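Local coordinates for initiator protein NS1 (Human bocavirus, PDB 4KW3) that probably binds and nicks the viral replication origin through this N-terminal nuclease domain, starting rolling-circle replication, while the full-length protein probably also acts as an ATP-driven helicase, at residues E144-C149 with D164-L169; V19-Y24 with N184-Q189; K80-A85 with G139-E144; T87-H92 with A135-L140. One frame throughout, in Å; residues are numbered along the deposited sequence.

Contact 1 of 4, residues E144-C149 with D164-L169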
# COMPACT_ATOMS: atom_id res chain seq x y z
N GLU A 144 10.84 0.68 8.60
CA GLU A 144 10.03 -0.54 8.67
C GLU A 144 10.36 -1.58 7.59
O GLU A 144 10.48 -2.77 7.89
CB GLU A 144 8.54 -0.21 8.58
CG GLU A 144 7.99 0.44 9.80
CD GLU A 144 7.81 -0.52 10.95
OE1 GLU A 144 7.94 -1.75 10.75
OE2 GLU A 144 7.55 -0.04 12.08
N ILE A 145 10.51 -1.12 6.35
CA ILE A 145 10.89 -1.96 5.23
C ILE A 145 12.27 -2.60 5.47
O ILE A 145 12.43 -3.81 5.37
CB ILE A 145 10.94 -1.14 3.93
CG1 ILE A 145 9.54 -0.65 3.55
CG2 ILE A 145 11.55 -1.96 2.81
CD1 ILE A 145 9.51 0.29 2.37
N ILE A 146 13.24 -1.76 5.81
CA ILE A 146 14.60 -2.21 6.08
C ILE A 146 14.62 -3.29 7.15
O ILE A 146 15.32 -4.30 7.01
CB ILE A 146 15.48 -1.00 6.47
CG1 ILE A 146 15.83 -0.19 5.22
CG2 ILE A 146 16.76 -1.43 7.23
CD1 ILE A 146 16.34 1.21 5.52
N GLN A 147 13.86 -3.08 8.22
CA GLN A 147 13.75 -4.04 9.31
C GLN A 147 13.16 -5.38 8.83
O GLN A 147 13.58 -6.46 9.28
CB GLN A 147 12.95 -3.45 10.47
CG GLN A 147 12.47 -4.48 11.47
CD GLN A 147 13.00 -4.24 12.85
OE1 GLN A 147 12.23 -4.11 13.80
NE2 GLN A 147 14.33 -4.17 12.98
N ARG A 148 12.17 -5.30 7.95
CA ARG A 148 11.53 -6.48 7.40
C ARG A 148 12.52 -7.25 6.52
O ARG A 148 12.58 -8.49 6.57
CB ARG A 148 10.27 -6.10 6.61
CG ARG A 148 9.63 -7.28 5.95
CD ARG A 148 9.00 -8.22 6.96
NE ARG A 148 9.04 -9.60 6.47
CZ ARG A 148 8.04 -10.47 6.56
NH1 ARG A 148 6.87 -10.11 7.08
NH2 ARG A 148 8.21 -11.70 6.09
N CYS A 149 13.32 -6.51 5.74
CA CYS A 149 14.37 -7.10 4.91
C CYS A 149 15.32 -7.99 5.70
O CYS A 149 15.77 -9.01 5.21
CB CYS A 149 15.21 -6.01 4.24
SG CYS A 149 14.38 -5.22 2.85
N ASP A 164 22.07 -5.15 -2.80
CA ASP A 164 22.02 -3.89 -3.52
C ASP A 164 20.77 -3.07 -3.17
O ASP A 164 20.85 -1.87 -2.87
CB ASP A 164 22.09 -4.15 -5.02
CG ASP A 164 21.89 -2.89 -5.83
OD1 ASP A 164 22.80 -2.04 -5.84
OD2 ASP A 164 20.82 -2.77 -6.47
N ILE A 165 19.62 -3.73 -3.18
CA ILE A 165 18.36 -3.11 -2.81
C ILE A 165 18.41 -2.62 -1.36
O ILE A 165 18.00 -1.49 -1.07
CB ILE A 165 17.19 -4.11 -2.97
CG1 ILE A 165 16.99 -4.44 -4.46
CG2 ILE A 165 15.90 -3.58 -2.33
CD1 ILE A 165 16.03 -5.57 -4.71
N PHE A 166 18.91 -3.47 -0.48
CA PHE A 166 19.01 -3.18 0.95
C PHE A 166 19.84 -1.92 1.22
O PHE A 166 19.50 -1.11 2.08
CB PHE A 166 19.61 -4.38 1.67
CG PHE A 166 19.79 -4.20 3.16
CD1 PHE A 166 18.70 -4.25 4.01
CD2 PHE A 166 21.07 -4.02 3.70
CE1 PHE A 166 18.88 -4.11 5.38
CE2 PHE A 166 21.24 -3.86 5.06
CZ PHE A 166 20.16 -3.92 5.90
N HIS A 167 20.92 -1.75 0.47
CA HIS A 167 21.77 -0.59 0.68
C HIS A 167 21.18 0.65 0.01
O HIS A 167 21.36 1.77 0.50
CB HIS A 167 23.21 -0.86 0.23
CG HIS A 167 23.91 -1.89 1.07
ND1 HIS A 167 24.11 -1.72 2.42
CD2 HIS A 167 24.43 -3.10 0.76
CE1 HIS A 167 24.73 -2.78 2.91
NE2 HIS A 167 24.93 -3.63 1.92
N THR A 168 20.43 0.43 -1.07
CA THR A 168 19.64 1.49 -1.69
C THR A 168 18.62 2.08 -0.70
O THR A 168 18.47 3.30 -0.58
CB THR A 168 18.91 0.96 -2.93
OG1 THR A 168 19.86 0.51 -3.90
CG2 THR A 168 18.03 2.05 -3.53
N LEU A 169 17.93 1.21 0.03
CA LEU A 169 17.00 1.61 1.07
C LEU A 169 17.69 2.39 2.20
O LEU A 169 17.17 3.40 2.67
CB LEU A 169 16.28 0.38 1.63
CG LEU A 169 15.39 -0.37 0.64
CD1 LEU A 169 14.93 -1.68 1.24
CD2 LEU A 169 14.21 0.46 0.22
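Leu-169 presses its side chain against three residues of the helix segment 144-149: its CB meets one residue and its CD1 methyl two. Its CB lies 3.7 Å from Ile-146 CG1, the two side chains sliding past one another in opposite directions. Farther out, Leu-169 CD1 reaches Ile-145 CG2 at 3.7 Å, where the two side chains cross at about a right angle, and the same methyl also meets Cys-149 SG at 3.9 Å. Phe-166, one turn earlier on helix 160-177, adds the second half of the interface. With CG anti to the backbone N (chi1 179°) its ring swings across to helix 134-149, where Cys-149 CB sits at the ring edge, 3.9 Å from Phe-166 CD1. Ile-146 CG2 comes to Phe-166 CE1 obliquely, and the carbonyl O of Ile-146 lies in the plane of the ring at its edge. The short segments run nearly antiparallel, at 152°, with axes 10.2 Å apart, a spacing filled by branched aliphatic and aromatic groups. Phe-158 meets the Phe-166 ring at about 45°, and helix 31-38 closes over Ile-145 and Cys-149 through Leu-38 and Leu-37. All five touching residues are buried and no hydrogen bond spans the two segments; helices 134-149 and 160-177 are therefore joined here by buried apolar packing, without a directional bond across the segments.

Contact 2 of 4, residues V19-Y24 with N184-Q189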
# COMPACT_ATOMS: atom_id res chain seq x y z
N VAL A 19 1.51 9.64 -1.29
CA VAL A 19 1.93 8.54 -2.13
C VAL A 19 3.40 8.22 -1.86
O VAL A 19 4.28 9.07 -2.02
CB VAL A 19 1.74 8.81 -3.64
CG1 VAL A 19 2.27 7.61 -4.44
CG2 VAL A 19 0.29 9.02 -3.94
N PHE A 20 3.63 6.97 -1.45
CA PHE A 20 4.97 6.45 -1.25
C PHE A 20 5.36 5.62 -2.47
O PHE A 20 4.60 4.77 -2.89
CB PHE A 20 5.01 5.57 0.01
CG PHE A 20 6.22 4.68 0.08
CD1 PHE A 20 7.42 5.16 0.57
CD2 PHE A 20 6.17 3.36 -0.37
CE1 PHE A 20 8.54 4.36 0.62
CE2 PHE A 20 7.29 2.55 -0.32
CZ PHE A 20 8.48 3.04 0.19
N LYS A 21 6.53 5.90 -3.04
CA LYS A 21 7.09 5.11 -4.15
C LYS A 21 8.24 4.24 -3.63
O LYS A 21 9.18 4.77 -3.06
CB LYS A 21 7.65 6.02 -5.23
CG LYS A 21 6.81 6.18 -6.47
CD LYS A 21 7.65 6.74 -7.63
CE LYS A 21 7.96 8.24 -7.46
NZ LYS A 21 7.08 9.14 -8.27
N PHE A 22 8.17 2.93 -3.81
CA PHE A 22 9.31 2.08 -3.44
C PHE A 22 10.57 2.48 -4.25
O PHE A 22 10.59 2.40 -5.48
CB PHE A 22 8.96 0.61 -3.64
CG PHE A 22 9.91 -0.32 -2.96
CD1 PHE A 22 11.07 -0.72 -3.59
CD2 PHE A 22 9.65 -0.79 -1.69
CE1 PHE A 22 11.96 -1.56 -2.95
CE2 PHE A 22 10.53 -1.64 -1.05
CZ PHE A 22 11.68 -2.02 -1.68
N PRO A 23 11.64 2.90 -3.57
CA PRO A 23 12.73 3.51 -4.34
C PRO A 23 13.68 2.51 -5.04
O PRO A 23 14.89 2.55 -4.81
CB PRO A 23 13.48 4.33 -3.29
CG PRO A 23 13.12 3.71 -1.94
CD PRO A 23 11.97 2.73 -2.15
N TYR A 24 13.12 1.63 -5.87
CA TYR A 24 13.90 0.68 -6.67
C TYR A 24 13.33 0.55 -8.07
O TYR A 24 12.35 -0.16 -8.31
CB TYR A 24 13.93 -0.70 -5.99
CG TYR A 24 14.81 -1.72 -6.66
CD1 TYR A 24 16.20 -1.60 -6.66
CD2 TYR A 24 14.27 -2.85 -7.24
CE1 TYR A 24 17.01 -2.55 -7.28
CE2 TYR A 24 15.07 -3.81 -7.84
CZ TYR A 24 16.43 -3.66 -7.86
OH TYR A 24 17.21 -4.63 -8.47
N ASN A 184 9.89 10.38 -3.86
CA ASN A 184 9.28 9.10 -3.52
C ASN A 184 8.32 9.17 -2.34
O ASN A 184 7.81 8.15 -1.89
CB ASN A 184 10.37 8.08 -3.23
CG ASN A 184 11.31 7.93 -4.38
OD1 ASN A 184 10.91 7.51 -5.46
ND2 ASN A 184 12.56 8.31 -4.18
N MET A 185 8.13 10.36 -1.81
CA MET A 185 7.12 10.57 -0.79
C MET A 185 6.47 11.92 -1.10
O MET A 185 7.11 12.97 -0.97
CB MET A 185 7.73 10.56 0.62
CG MET A 185 6.68 10.46 1.72
SD MET A 185 5.70 8.97 1.45
CE MET A 185 4.57 9.04 2.80
N GLN A 186 5.22 11.90 -1.53
CA GLN A 186 4.56 13.15 -1.91
C GLN A 186 3.19 13.23 -1.29
O GLN A 186 2.55 12.21 -1.06
CB GLN A 186 4.49 13.29 -3.43
CG GLN A 186 5.88 13.37 -4.06
CD GLN A 186 5.84 13.78 -5.51
OE1 GLN A 186 5.28 14.82 -5.84
NE2 GLN A 186 6.44 12.98 -6.38
N ILE A 187 2.77 14.46 -0.98
CA ILE A 187 1.40 14.67 -0.51
C ILE A 187 0.52 15.03 -1.73
O ILE A 187 0.95 15.74 -2.62
CB ILE A 187 1.36 15.78 0.57
CG1 ILE A 187 -0.01 15.87 1.24
CG2 ILE A 187 1.79 17.15 0.03
CD1 ILE A 187 0.04 16.54 2.61
N LEU A 188 -0.71 14.51 -1.78
CA LEU A 188 -1.63 14.92 -2.84
C LEU A 188 -2.27 16.27 -2.57
O LEU A 188 -2.93 16.48 -1.56
CB LEU A 188 -2.74 13.90 -3.06
CG LEU A 188 -2.26 12.52 -3.50
CD1 LEU A 188 -3.46 11.72 -3.97
CD2 LEU A 188 -1.19 12.66 -4.57
N GLN A 189 -2.15 17.15 -3.55
CA GLN A 189 -2.73 18.47 -3.44
C GLN A 189 -3.73 18.70 -4.57
O GLN A 189 -3.69 18.01 -5.58
CB GLN A 189 -1.60 19.51 -3.48
CG GLN A 189 -0.70 19.40 -2.25
CD GLN A 189 0.31 20.53 -2.14
OE1 GLN A 189 0.15 21.43 -1.32
NE2 GLN A 189 1.36 20.48 -2.95
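Strands 15-21 and 185-191 run antiparallel here, their short segments 5.0 Å apart at 164°, with Val-19 and Gln-186 forming a hydrogen-bonded pair and Phe-20 and Met-185 the non-hydrogen-bonded pair beside it. Val-19 N gives a 2.8 Å bond to Gln-186 O and its carbonyl takes one back from Gln-186 N; Lys-21 N then donates to Asn-184 O at 2.8 Å, nearly straight at 171°. Phe-20 and Met-185 project from the same face of the sheet. The thioether sulfur, Met-185 SD, approaches Phe-20 CB at 3.8 Å and lies at the edge of the ring, near its plane. On the other face, Val-19 CG2 touches Leu-188 CD2 at 4.0 Å. Past the last bridge, Asn-184 lies against the aliphatic part of Lys-21: a bend at chi3 (-74°) brings Lys-21 CE within 3.6 Å of Asn-184 OD1, while Lys-21 CB is equally near that oxygen. The side-chain nitrogen, Asn-184 ND2, is hydrogen-bonded to Thr-181 O. Val-19 faces His-115 and His-117, predicted ligands of the divalent metal in the RCR-2 motif, so this pairing helps build the sheet that carries the probable nuclease site. On its second side strand 15-21 pairs with strand 114-122, while helix 134-149 packs over the Phe-20 and Met-185 face through Phe-137 and Ile-141.

Contact 3 of 4, residues K80-A85 with G139-E144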
# COMPACT_ATOMS: atom_id res chain seq x y z
N LYS A 80 1.51 -3.44 5.11
CA LYS A 80 1.56 -3.46 6.58
C LYS A 80 2.70 -2.58 7.12
O LYS A 80 2.55 -1.93 8.15
CB LYS A 80 1.73 -4.88 7.12
CG LYS A 80 0.60 -5.84 6.74
CD LYS A 80 0.95 -7.28 7.10
CE LYS A 80 -0.02 -8.26 6.47
NZ LYS A 80 0.33 -9.67 6.87
N ALA A 81 3.84 -2.60 6.43
CA ALA A 81 5.00 -1.81 6.81
C ALA A 81 4.64 -0.32 6.84
O ALA A 81 4.88 0.37 7.83
CB ALA A 81 6.16 -2.07 5.85
N VAL A 82 4.05 0.14 5.73
CA VAL A 82 3.63 1.53 5.61
C VAL A 82 2.61 1.91 6.69
O VAL A 82 2.71 2.98 7.30
CB VAL A 82 3.08 1.81 4.19
CG1 VAL A 82 2.45 3.18 4.12
CG2 VAL A 82 4.19 1.70 3.15
N TYR A 83 1.64 1.02 6.94
CA TYR A 83 0.66 1.23 8.00
C TYR A 83 1.34 1.39 9.38
O TYR A 83 1.06 2.34 10.13
CB TYR A 83 -0.38 0.10 8.04
CG TYR A 83 -1.39 0.29 9.15
CD1 TYR A 83 -1.15 -0.18 10.43
CD2 TYR A 83 -2.57 0.98 8.92
CE1 TYR A 83 -2.06 0.04 11.45
CE2 TYR A 83 -3.48 1.19 9.93
CZ TYR A 83 -3.22 0.72 11.19
OH TYR A 83 -4.13 0.93 12.19
N MET A 84 2.20 0.44 9.74
CA MET A 84 2.97 0.59 10.97
C MET A 84 3.74 1.93 11.04
O MET A 84 3.72 2.62 12.07
CB MET A 84 3.92 -0.59 11.17
CG MET A 84 3.18 -1.89 11.56
SD MET A 84 4.29 -3.28 11.93
CE MET A 84 4.94 -3.68 10.31
N ALA A 85 4.40 2.30 9.94
CA ALA A 85 5.12 3.56 9.88
C ALA A 85 4.20 4.77 10.10
O ALA A 85 4.58 5.73 10.78
CB ALA A 85 5.88 3.69 8.56
N GLY A 139 11.13 8.42 5.97
CA GLY A 139 12.15 7.76 6.74
C GLY A 139 11.60 6.68 7.65
O GLY A 139 12.17 5.60 7.78
N LEU A 140 10.48 6.97 8.29
CA LEU A 140 9.80 6.00 9.11
C LEU A 140 9.36 4.78 8.26
O LEU A 140 9.44 3.64 8.72
CB LEU A 140 8.59 6.64 9.77
CG LEU A 140 8.88 7.76 10.77
CD1 LEU A 140 7.56 8.35 11.28
CD2 LEU A 140 9.71 7.25 11.91
N ILE A 141 8.89 5.04 7.04
CA ILE A 141 8.45 3.95 6.16
C ILE A 141 9.63 3.09 5.82
O ILE A 141 9.54 1.86 5.89
CB ILE A 141 7.80 4.45 4.87
CG1 ILE A 141 6.37 4.94 5.15
CG2 ILE A 141 7.76 3.35 3.82
CD1 ILE A 141 5.74 5.71 4.00
N LEU A 142 10.74 3.73 5.45
CA LEU A 142 11.96 3.02 5.08
C LEU A 142 12.50 2.19 6.25
O LEU A 142 12.97 1.07 6.05
CB LEU A 142 13.02 3.98 4.55
CG LEU A 142 12.71 4.62 3.19
CD1 LEU A 142 13.67 5.78 2.87
CD2 LEU A 142 12.67 3.59 2.05
N ALA A 143 12.43 2.74 7.46
CA ALA A 143 12.89 2.02 8.65
C ALA A 143 12.16 0.68 8.80
O ALA A 143 12.79 -0.34 9.09
CB ALA A 143 12.76 2.86 9.90
N GLU A 144 10.84 0.68 8.60
CA GLU A 144 10.03 -0.54 8.67
C GLU A 144 10.36 -1.58 7.59
O GLU A 144 10.48 -2.77 7.89
CB GLU A 144 8.54 -0.21 8.58
CG GLU A 144 7.99 0.44 9.80
CD GLU A 144 7.81 -0.52 10.95
OE1 GLU A 144 7.94 -1.75 10.75
OE2 GLU A 144 7.55 -0.04 12.08
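Glu-144 stretches over one turn of helix 74-94, and each part of its chain meets something different. Its CB lies 4.1 Å from Ala-81 CB, and its CG passes 3.7 Å from Ala-81 O. A bend at chi2 (-74°) then turns the carboxylate across Met-84, the two side chains meeting at about a right angle. There CD and OE2 lie over Met-84 CB, while OE1 comes 3.6 Å from the Met-84 CE methyl. Ala-85 points into the opposing helix: its CB packs 3.5 Å from Ile-141 CA and 3.6 Å from Leu-140 O. Deeper, Val-82 CG2 meets Ile-141 CG2 at 4.0 Å, and Val-82 continues onto Cys-116 and Ile-118 of strand 114-122. The segment axes approach to 8.2 Å at 131°, a close spacing consistent with the small methyls of Ala-81 and Ala-85 at the crossing. The contact grades from an aliphatic inner side, facing the sheet of this nuclease domain, to an outer margin where the carboxylate of Glu-144 meets the thioether chain of Met-84 in a non-hydrogen-bonded contact.

Contact 4 of 4, residues T87-H92 with A135-L140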
# COMPACT_ATOMS: atom_id res chain seq x y z
N THR A 87 1.37 4.78 11.78
CA THR A 87 1.06 4.70 13.20
C THR A 87 2.18 5.35 14.00
O THR A 87 1.94 6.16 14.89
CB THR A 87 0.90 3.22 13.62
OG1 THR A 87 -0.35 2.73 13.10
CG2 THR A 87 0.84 3.11 15.09
N THR A 88 3.42 4.97 13.68
CA THR A 88 4.56 5.59 14.32
C THR A 88 4.56 7.10 14.09
O THR A 88 4.80 7.87 15.03
CB THR A 88 5.88 4.97 13.82
OG1 THR A 88 5.87 3.56 14.09
CG2 THR A 88 7.10 5.62 14.51
N LEU A 89 4.27 7.53 12.85
CA LEU A 89 4.20 8.95 12.52
C LEU A 89 3.22 9.70 13.40
O LEU A 89 3.59 10.70 14.02
CB LEU A 89 3.81 9.17 11.06
CG LEU A 89 3.59 10.66 10.70
CD1 LEU A 89 4.87 11.45 10.61
CD2 LEU A 89 2.83 10.77 9.38
N MET A 90 1.98 9.20 13.48
CA MET A 90 0.95 9.86 14.29
C MET A 90 1.32 9.84 15.76
O MET A 90 1.03 10.76 16.52
CB MET A 90 -0.42 9.22 14.07
CG MET A 90 -0.94 9.48 12.69
SD MET A 90 -0.88 11.24 12.29
CE MET A 90 -2.34 11.85 13.13
N SER A 91 1.97 8.75 16.16
CA SER A 91 2.49 8.61 17.50
C SER A 91 3.44 9.77 17.86
O SER A 91 3.32 10.37 18.94
CB SER A 91 3.21 7.27 17.61
OG SER A 91 3.50 6.95 18.94
N HIS A 92 4.36 10.09 16.95
CA HIS A 92 5.24 11.23 17.14
C HIS A 92 4.45 12.55 17.16
O HIS A 92 4.65 13.37 18.05
CB HIS A 92 6.34 11.29 16.06
CG HIS A 92 7.37 10.22 16.16
ND1 HIS A 92 7.17 9.04 16.85
CD2 HIS A 92 8.63 10.14 15.66
CE1 HIS A 92 8.26 8.29 16.77
NE2 HIS A 92 9.16 8.94 16.05
N ALA A 135 9.41 13.99 4.41
CA ALA A 135 10.70 13.31 4.59
C ALA A 135 10.71 12.41 5.83
O ALA A 135 11.20 11.28 5.80
CB ALA A 135 11.83 14.32 4.63
N GLN A 136 10.17 12.94 6.92
CA GLN A 136 10.06 12.20 8.16
C GLN A 136 9.25 10.92 7.94
O GLN A 136 9.65 9.84 8.36
CB GLN A 136 9.40 13.10 9.21
CG GLN A 136 9.16 12.47 10.56
CD GLN A 136 8.22 13.30 11.43
OE1 GLN A 136 7.58 14.24 10.96
NE2 GLN A 136 8.17 12.97 12.72
N PHE A 137 8.11 11.07 7.27
CA PHE A 137 7.21 9.97 6.98
C PHE A 137 7.94 8.94 6.13
O PHE A 137 7.90 7.74 6.40
CB PHE A 137 5.95 10.48 6.27
CG PHE A 137 4.77 9.54 6.35
CD1 PHE A 137 4.89 8.27 6.91
CD2 PHE A 137 3.53 9.94 5.86
CE1 PHE A 137 3.79 7.41 6.99
CE2 PHE A 137 2.44 9.08 5.92
CZ PHE A 137 2.56 7.82 6.50
N TYR A 138 8.62 9.43 5.09
CA TYR A 138 9.45 8.62 4.21
C TYR A 138 10.47 7.79 5.00
O TYR A 138 10.65 6.60 4.73
CB TYR A 138 10.19 9.51 3.21
CG TYR A 138 10.89 8.78 2.08
CD1 TYR A 138 10.24 7.78 1.35
CD2 TYR A 138 12.19 9.12 1.71
CE1 TYR A 138 10.89 7.13 0.30
CE2 TYR A 138 12.84 8.48 0.68
CZ TYR A 138 12.18 7.48 -0.02
OH TYR A 138 12.84 6.85 -1.05
N GLY A 139 11.13 8.42 5.97
CA GLY A 139 12.15 7.76 6.74
C GLY A 139 11.60 6.68 7.65
O GLY A 139 12.17 5.60 7.78
N LEU A 140 10.48 6.97 8.29
CA LEU A 140 9.80 6.00 9.11
C LEU A 140 9.36 4.78 8.26
O LEU A 140 9.44 3.64 8.72
CB LEU A 140 8.59 6.64 9.77
CG LEU A 140 8.88 7.76 10.77
CD1 LEU A 140 7.56 8.35 11.28
CD2 LEU A 140 9.71 7.25 11.91
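The Phe-137 ring has a methyl of Leu-89 over one face: Leu-89 CD2 stands 3.7 Å from the ring centroid, only 12° off the normal, a CH-pi contact aimed at the middle of the ring. Tyr-18 meets the same ring edge-to-face, and Ile-118 of strand 114-122 and Met-185 of strand 185-191 also pack on Phe-137. The other flat pair is looser. The His-92 ring and the Gln-136 amide are turned 45° from each other, and Gln-136 NE2 approaches His-92 CD2 obliquely at 4.1 Å. Leu-89 is the hub. The fork at its CG splits its methyls between neighbours: CD2 goes to the aromatic face, while CD1 lies 3.9 Å from Gln-136 OE1, an oxygen that accepts a hydrogen bond from Lys-93 NZ. Leu-140 closes in on the base of this side chain, its CD1 reaching Leu-89 CA at 3.6 Å and Leu-89 CB at 3.8 Å. Its second methyl, CD2, is 4.0 Å from Thr-88 CG2; the Thr-88 hydroxyl faces its own helix. The segment axes stand 9.8 Å apart, at 133°. At the margin of the apolar patch the Thr-88 hydroxyl and Gln-136 OE1 are bonded to Met-84 O and Lys-93 NZ of helix 74-94, whereas across the segments helices 74-94 and 134-149 are held by dispersion and by the CH-pi contact, chiefly around Leu-89.

How the contacts relate
Helix 134-149 is the common element of three contacts. Contacts 3 and 4, with centres about 8 Å apart, join it to helix 74-94; their segments overlap at Gly-139 and Leu-140, of which Leu-140 does the packing. Contact 1, centred about 11 Å from contact 3, joins its C-terminal end to helix 160-177; its segment overlaps that of contact 3 at Glu-144, which packs only in contact 3. Along the chain contacts 3 and 4 both close before contact 1 opens, and all three lie between the segments of contact 2. Phe-20 and Met-185 reach Ile-141, and Met-185 also meets Phe-137. Together they pack a helical layer onto the sheet bearing the predicted metal-binding histidines.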